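Local coordinates for protein probable 2-phosphosulfolactate phosphatase (PDB 1VR0) that probably hydrolyses (2R)-O-phospho-3-sulfolactate to (2R)-3-sulfolactate and phosphate, with magnesium as its cofactor, at residues 27-32 with 151-156; 47-52 with 98-103. One frame throughout, in Å; residues are numbered along the deposited sequence.

Contact 1: residues 27-32 with 151-156; sequences EKVKNK and DVVIVN
Val153 carries the apolar part of this contact. Its CG1 meets CG2 of Val29 at 3.9 Å, the two side chains crossing at about a right angle. The same Val29 methyl also reaches CG2 of Val155, at 4.3 Å, and so lies against two residues of the strand that are two apart. With chi1 of Val153 at 57°, CG1 sits between the backbone N and the carbonyl carbon, on the side facing Val29. Ile18 of strand 13-18 packs on both Val29 and Val153.

Two carbonyl oxygens also lie against carbon: O of Lys28 sits over the Val153 side chain, 3.4 Å from CG1, and O of Asp151 is 3.5 Å from CB of Lys32.

No direct hydrogen bond spans the two segments; the polar link runs through one water. The Lys32 chain, extended beyond CG, brings NZ to 2.7 Å from this water, which in turn donates to O of Val152 at 2.6 Å. NZ stays 5.3 Å from OD2 of Asp151, too far for a salt bridge, though the opposite charges may attract weakly; OD1 of that aspartate accepts from the backbone N of Lys14.

Within 27-32, Lys32 N bonds back to Val29 O and closes a type II beta turn. The arrangement is a connecting loop folded over an inner strand of a mixed beta sheet, the turn leading directly into the neighbouring parallel strand 33-37.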
loop_
_atom_site.group_PDB
_atom_site.type_symbol
_atom_site.label_atom_id
_atom_site.label_comp_id
_atom_site.label_asym_id
_atom_site.label_seq_id
_atom_site.Cartn_x
_atom_site.Cartn_y
_atom_site.Cartn_z
ATOM N N GLU A 27 -13.019 -8.787 3.830
ATOM C CA GLU A 27 -13.947 -8.261 2.848
ATOM C C GLU A 27 -13.300 -7.985 1.507
ATOM O O GLU A 27 -13.995 -7.917 0.504
ATOM C CB GLU A 27 -14.593 -6.988 3.379
ATOM C CG GLU A 27 -13.607 -5.821 3.648
ATOM C CD GLU A 27 -13.089 -5.766 5.097
ATOM O OE1 GLU A 27 -13.034 -6.825 5.803
ATOM O OE2 GLU A 27 -12.739 -4.632 5.523
ATOM N N LYS A 28 -11.986 -7.800 1.505
ATOM C CA LYS A 28 -11.216 -7.621 0.273
ATOM C C LYS A 28 -10.813 -8.963 -0.369
ATOM O O LYS A 28 -10.278 -9.010 -1.486
ATOM C CB LYS A 28 -9.914 -6.857 0.555
ATOM C CG LYS A 28 -10.054 -5.366 0.846
ATOM C CD LYS A 28 -8.676 -4.798 1.207
ATOM C CE LYS A 28 -8.678 -3.279 1.402
ATOM N NZ LYS A 28 -7.300 -2.758 1.220
ATOM N N VAL A 29 -11.012 -10.050 0.358
ATOM C CA VAL A 29 -10.564 -11.343 -0.105
ATOM C C VAL A 29 -11.734 -12.294 -0.408
ATOM O O VAL A 29 -11.695 -12.992 -1.405
ATOM C CB VAL A 29 -9.557 -11.924 0.909
ATOM C CG1 VAL A 29 -9.566 -13.388 0.919
ATOM C CG2 VAL A 29 -8.179 -11.484 0.539
ATOM N N LYS A 30 -12.785 -12.275 0.410
ATOM C CA LYS A 30 -13.801 -13.314 0.312
ATOM C C LYS A 30 -14.445 -13.392 -1.085
ATOM O O LYS A 30 -14.644 -12.386 -1.741
ATOM C CB LYS A 30 -14.832 -13.236 1.441
ATOM C CG LYS A 30 -15.383 -11.863 1.661
ATOM C CD LYS A 30 -16.755 -11.920 2.330
ATOM C CE LYS A 30 -17.369 -10.512 2.484
ATOM N NZ LYS A 30 -18.738 -10.821 2.923
ATOM N N ASN A 31 -14.664 -14.628 -1.529
ATOM C CA ASN A 31 -15.284 -14.993 -2.813
ATOM C C ASN A 31 -14.537 -14.558 -4.067
ATOM O O ASN A 31 -15.044 -14.756 -5.166
ATOM C CB ASN A 31 -16.743 -14.558 -2.868
ATOM C CG ASN A 31 -17.490 -14.828 -1.556
ATOM O OD1 ASN A 31 -17.359 -15.896 -0.964
ATOM N ND2 ASN A 31 -18.265 -13.838 -1.091
ATOM N N LYS A 32 -13.327 -14.029 -3.918
ATOM C CA LYS A 32 -12.540 -13.607 -5.069
ATOM C C LYS A 32 -11.533 -14.665 -5.526
ATOM O O LYS A 32 -11.370 -15.688 -4.900
ATOM C CB LYS A 32 -11.816 -12.291 -4.749
ATOM C CG LYS A 32 -12.788 -11.165 -4.543
ATOM C CD LYS A 32 -12.104 -9.873 -4.279
ATOM C CE LYS A 32 -13.101 -8.720 -4.321
ATOM N NZ LYS A 32 -12.312 -7.474 -4.609
ATOM N N ASP A 151 -13.513 -11.708 -9.996
ATOM C CA ASP A 151 -12.700 -10.595 -9.559
ATOM C C ASP A 151 -11.468 -11.105 -8.783
ATOM O O ASP A 151 -11.482 -12.173 -8.183
ATOM C CB ASP A 151 -13.473 -9.634 -8.661
ATOM C CG ASP A 151 -14.667 -8.970 -9.353
ATOM O OD1 ASP A 151 -14.671 -8.692 -10.591
ATOM O OD2 ASP A 151 -15.625 -8.704 -8.594
ATOM N N VAL A 152 -10.411 -10.307 -8.793
ATOM C CA VAL A 152 -9.112 -10.740 -8.354
ATOM C C VAL A 152 -8.587 -9.844 -7.261
ATOM O O VAL A 152 -8.777 -8.648 -7.303
ATOM C CB VAL A 152 -8.124 -10.719 -9.522
ATOM C CG1 VAL A 152 -6.741 -11.114 -9.080
ATOM C CG2 VAL A 152 -8.600 -11.683 -10.580
ATOM N N VAL A 153 -7.922 -10.440 -6.281
ATOM C CA VAL A 153 -7.107 -9.671 -5.373
ATOM C C VAL A 153 -5.730 -10.317 -5.332
ATOM O O VAL A 153 -5.590 -11.514 -5.162
ATOM C CB VAL A 153 -7.740 -9.508 -3.970
ATOM C CG1 VAL A 153 -8.030 -10.831 -3.339
ATOM C CG2 VAL A 153 -6.812 -8.735 -3.068
ATOM N N ILE A 154 -4.700 -9.505 -5.520
ATOM C CA ILE A 154 -3.320 -9.974 -5.456
ATOM C C ILE A 154 -2.778 -9.672 -4.086
ATOM O O ILE A 154 -2.647 -8.519 -3.688
ATOM C CB ILE A 154 -2.518 -9.348 -6.576
ATOM C CG1 ILE A 154 -3.046 -9.924 -7.884
ATOM C CG2 ILE A 154 -1.059 -9.722 -6.468
ATOM C CD1 ILE A 154 -2.558 -9.177 -9.048
ATOM N N VAL A 155 -2.526 -10.733 -3.334
ATOM C CA VAL A 155 -2.173 -10.616 -1.920
ATOM C C VAL A 155 -0.661 -10.710 -1.802
ATOM O O VAL A 155 -0.112 -11.790 -1.897
ATOM C CB VAL A 155 -2.846 -11.719 -1.085
ATOM C CG1 VAL A 155 -2.557 -11.545 0.404
ATOM C CG2 VAL A 155 -4.333 -11.745 -1.335
ATOM N N ASN A 156 0.006 -9.570 -1.660
ATOM C CA ASN A 156 1.441 -9.545 -1.385
ATOM C C ASN A 156 1.692 -10.015 0.041
ATOM O O ASN A 156 1.023 -9.568 0.955
ATOM C CB ASN A 156 1.982 -8.113 -1.534
ATOM C CG ASN A 156 1.900 -7.609 -2.959
ATOM O OD1 ASN A 156 1.044 -8.031 -3.719
ATOM N ND2 ASN A 156 2.810 -6.745 -3.335
HETATM O O HOH W 1 -10.995 -7.412 -6.909
#

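Contact 2: residues 47-52 with 98-103; sequences TTALNN and MEYTED
Asn52, just past the end of helix 42-51, reaches across to the chain around Tyr100. Its CB rests on the start of helix 102-105, 3.8 Å from both N and CA of Glu102. Next, CG turns along the segment toward Tyr100: chi1 of -68° sets it beside the backbone N of Asn52 and opposite its carbonyl carbon. At the tip, ND2 donates to the carbonyl O of Tyr100 over 2.8 Å. The bond is fairly straight, 163° at the hydrogen, and the acceptor lies almost in the amide plane, although the donor is tilted 19° from the plane of the Tyr100 carbonyl.

The backbone of Asn52 contributes as well. Its carbonyl O receives a CA-H contact from Glu102 at a CA to O distance of 3.4 Å, and CG of the same glutamate lies alongside that oxygen. Asn52 is thus engaged through both its side chain and its main chain.

Further back on the helix, Ala49 sets its CB 4.1 Å from CB of Tyr100. The tyrosine ring leads away from this helix toward Leu110 and Met112 of strand 109-113, and its hydroxyl is hydrogen-bonded to the carbonyl of Ser94. Thr101 is the N-cap of the short helix, its OG1 weakly bonded to N of Val104. The pattern is a helix C-terminus packed against a helix N-terminus, with an asparagine side chain tying the end of one helix to the loop that leads into the next.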
loop_
_atom_site.group_PDB
_atom_site.type_symbol
_atom_site.label_atom_id
_atom_site.label_comp_id
_atom_site.label_asym_id
_atom_site.label_seq_id
_atom_site.Cartn_x
_atom_site.Cartn_y
_atom_site.Cartn_z
ATOM N N THR A 47 6.007 -23.143 -5.955
ATOM C CA THR A 47 5.853 -23.279 -7.378
ATOM C C THR A 47 6.861 -24.283 -7.968
ATOM O O THR A 47 6.508 -25.135 -8.773
ATOM C CB THR A 47 6.045 -21.902 -8.047
ATOM O OG1 THR A 47 4.995 -21.026 -7.630
ATOM C CG2 THR A 47 5.997 -22.024 -9.574
ATOM N N THR A 48 8.118 -24.166 -7.551
ATOM C CA THR A 48 9.170 -25.013 -8.045
ATOM C C THR A 48 8.961 -26.479 -7.587
ATOM O O THR A 48 9.020 -27.427 -8.392
ATOM C CB THR A 48 10.537 -24.458 -7.593
ATOM O OG1 THR A 48 10.739 -23.171 -8.181
ATOM C CG2 THR A 48 11.687 -25.376 -8.001
ATOM N N ALA A 49 8.698 -26.649 -6.309
ATOM C CA ALA A 49 8.557 -27.952 -5.745
ATOM C C ALA A 49 7.454 -28.746 -6.429
ATOM O O ALA A 49 7.670 -29.905 -6.822
ATOM C CB ALA A 49 8.276 -27.821 -4.276
ATOM N N LEU A 50 6.288 -28.113 -6.577
ATOM C CA LEU A 50 5.140 -28.741 -7.211
ATOM C C LEU A 50 5.361 -29.056 -8.687
ATOM O O LEU A 50 4.983 -30.126 -9.149
ATOM C CB LEU A 50 3.890 -27.882 -7.002
ATOM C CG LEU A 50 3.351 -28.151 -5.600
ATOM C CD1 LEU A 50 2.629 -27.012 -5.052
ATOM C CD2 LEU A 50 2.463 -29.391 -5.616
ATOM N N ASN A 51 6.026 -28.148 -9.377
ATOM C CA ASN A 51 6.476 -28.368 -10.732
ATOM C C ASN A 51 7.444 -29.543 -10.860
ATOM O O ASN A 51 7.503 -30.159 -11.900
ATOM C CB ASN A 51 7.172 -27.107 -11.253
ATOM C CG ASN A 51 7.441 -27.168 -12.734
ATOM O OD1 ASN A 51 6.526 -27.321 -13.534
ATOM N ND2 ASN A 51 8.704 -27.063 -13.105
ATOM N N ASN A 52 8.223 -29.819 -9.819
ATOM C CA ASN A 52 9.146 -30.956 -9.822
ATOM C C ASN A 52 8.553 -32.253 -9.260
ATOM O O ASN A 52 9.294 -33.159 -8.901
ATOM C CB ASN A 52 10.402 -30.607 -9.029
ATOM C CG ASN A 52 11.242 -29.550 -9.694
ATOM O OD1 ASN A 52 11.075 -29.264 -10.877
ATOM N ND2 ASN A 52 12.169 -28.969 -8.936
HETATM N N MSE A 98 16.213 -24.114 -5.158
HETATM C CA MSE A 98 17.120 -25.112 -5.767
HETATM C C MSE A 98 17.220 -26.417 -5.058
HETATM O O MSE A 98 17.594 -27.401 -5.674
HETATM C CB MSE A 98 18.550 -24.615 -5.912
HETATM C CG MSE A 98 18.782 -24.027 -7.281
HETATM SE SE MSE A 98 17.957 -22.258 -7.274
HETATM C CE MSE A 98 19.656 -21.319 -6.485
ATOM N N GLU A 99 16.948 -26.430 -3.766
ATOM C CA GLU A 99 17.094 -27.657 -3.021
ATOM C C GLU A 99 15.885 -28.593 -3.166
ATOM O O GLU A 99 15.981 -29.770 -2.807
ATOM C CB GLU A 99 17.540 -27.384 -1.574
ATOM C CG GLU A 99 16.566 -26.753 -0.611
ATOM C CD GLU A 99 17.290 -26.058 0.575
ATOM O OE1 GLU A 99 18.177 -26.654 1.219
ATOM O OE2 GLU A 99 16.963 -24.887 0.866
ATOM N N TYR A 100 14.809 -28.103 -3.792
ATOM C CA TYR A 100 13.608 -28.896 -4.044
ATOM C C TYR A 100 13.606 -29.462 -5.444
ATOM O O TYR A 100 12.668 -29.242 -6.228
ATOM C CB TYR A 100 12.344 -28.070 -3.774
ATOM C CG TYR A 100 12.284 -27.603 -2.352
ATOM C CD1 TYR A 100 11.699 -28.398 -1.376
ATOM C CD2 TYR A 100 12.858 -26.376 -1.960
ATOM C CE1 TYR A 100 11.649 -27.988 -0.041
ATOM C CE2 TYR A 100 12.823 -25.967 -0.633
ATOM C CZ TYR A 100 12.211 -26.786 0.325
ATOM O OH TYR A 100 12.170 -26.451 1.659
ATOM N N THR A 101 14.661 -30.213 -5.735
ATOM C CA THR A 101 14.794 -30.937 -6.995
ATOM C C THR A 101 13.817 -32.094 -7.064
ATOM O O THR A 101 13.343 -32.575 -6.033
ATOM C CB THR A 101 16.225 -31.539 -7.171
ATOM O OG1 THR A 101 16.457 -32.591 -6.213
ATOM C CG2 THR A 101 17.269 -30.499 -7.037
ATOM N N GLU A 102 13.554 -32.570 -8.280
ATOM C CA GLU A 102 12.639 -33.695 -8.511
ATOM C C GLU A 102 13.042 -34.958 -7.733
ATOM O O GLU A 102 12.204 -35.686 -7.197
ATOM C CB GLU A 102 12.528 -33.996 -10.017
ATOM C CG GLU A 102 11.368 -34.955 -10.362
ATOM C CD GLU A 102 11.519 -35.591 -11.717
ATOM O OE1 GLU A 102 12.014 -34.864 -12.593
ATOM O OE2 GLU A 102 11.144 -36.785 -11.907
ATOM N N ASP A 103 14.340 -35.193 -7.660
ATOM C CA ASP A 103 14.885 -36.322 -6.933
ATOM C C ASP A 103 14.514 -36.284 -5.452
ATOM O O ASP A 103 14.219 -37.290 -4.831
ATOM C CB ASP A 103 16.405 -36.254 -7.075
ATOM C CG ASP A 103 17.038 -37.593 -7.118
ATOM O OD1 ASP A 103 16.331 -38.608 -6.840
ATOM O OD2 ASP A 103 18.267 -37.621 -7.432
#

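In the fold
The two contacts lie on opposite sides of the chain's centre, their own centres about 28 Å apart, and share no secondary-structure element. Both are partly buried. Contact 1 belongs to the seven-stranded mixed sheet, where a loop meets an inner strand; valines supply its buried part, and water mediates its polar link toward the partly exposed end. Contact 2 joins two helix ends beside the three-stranded parallel sheet and relies on a direct side-chain to backbone hydrogen bond, with a single apolar pair between the segments. Each stands back from the active site: Val155 is about 10 Å by its side chain from the bound magnesium, Tyr100 about 9 Å from the sulfolactate.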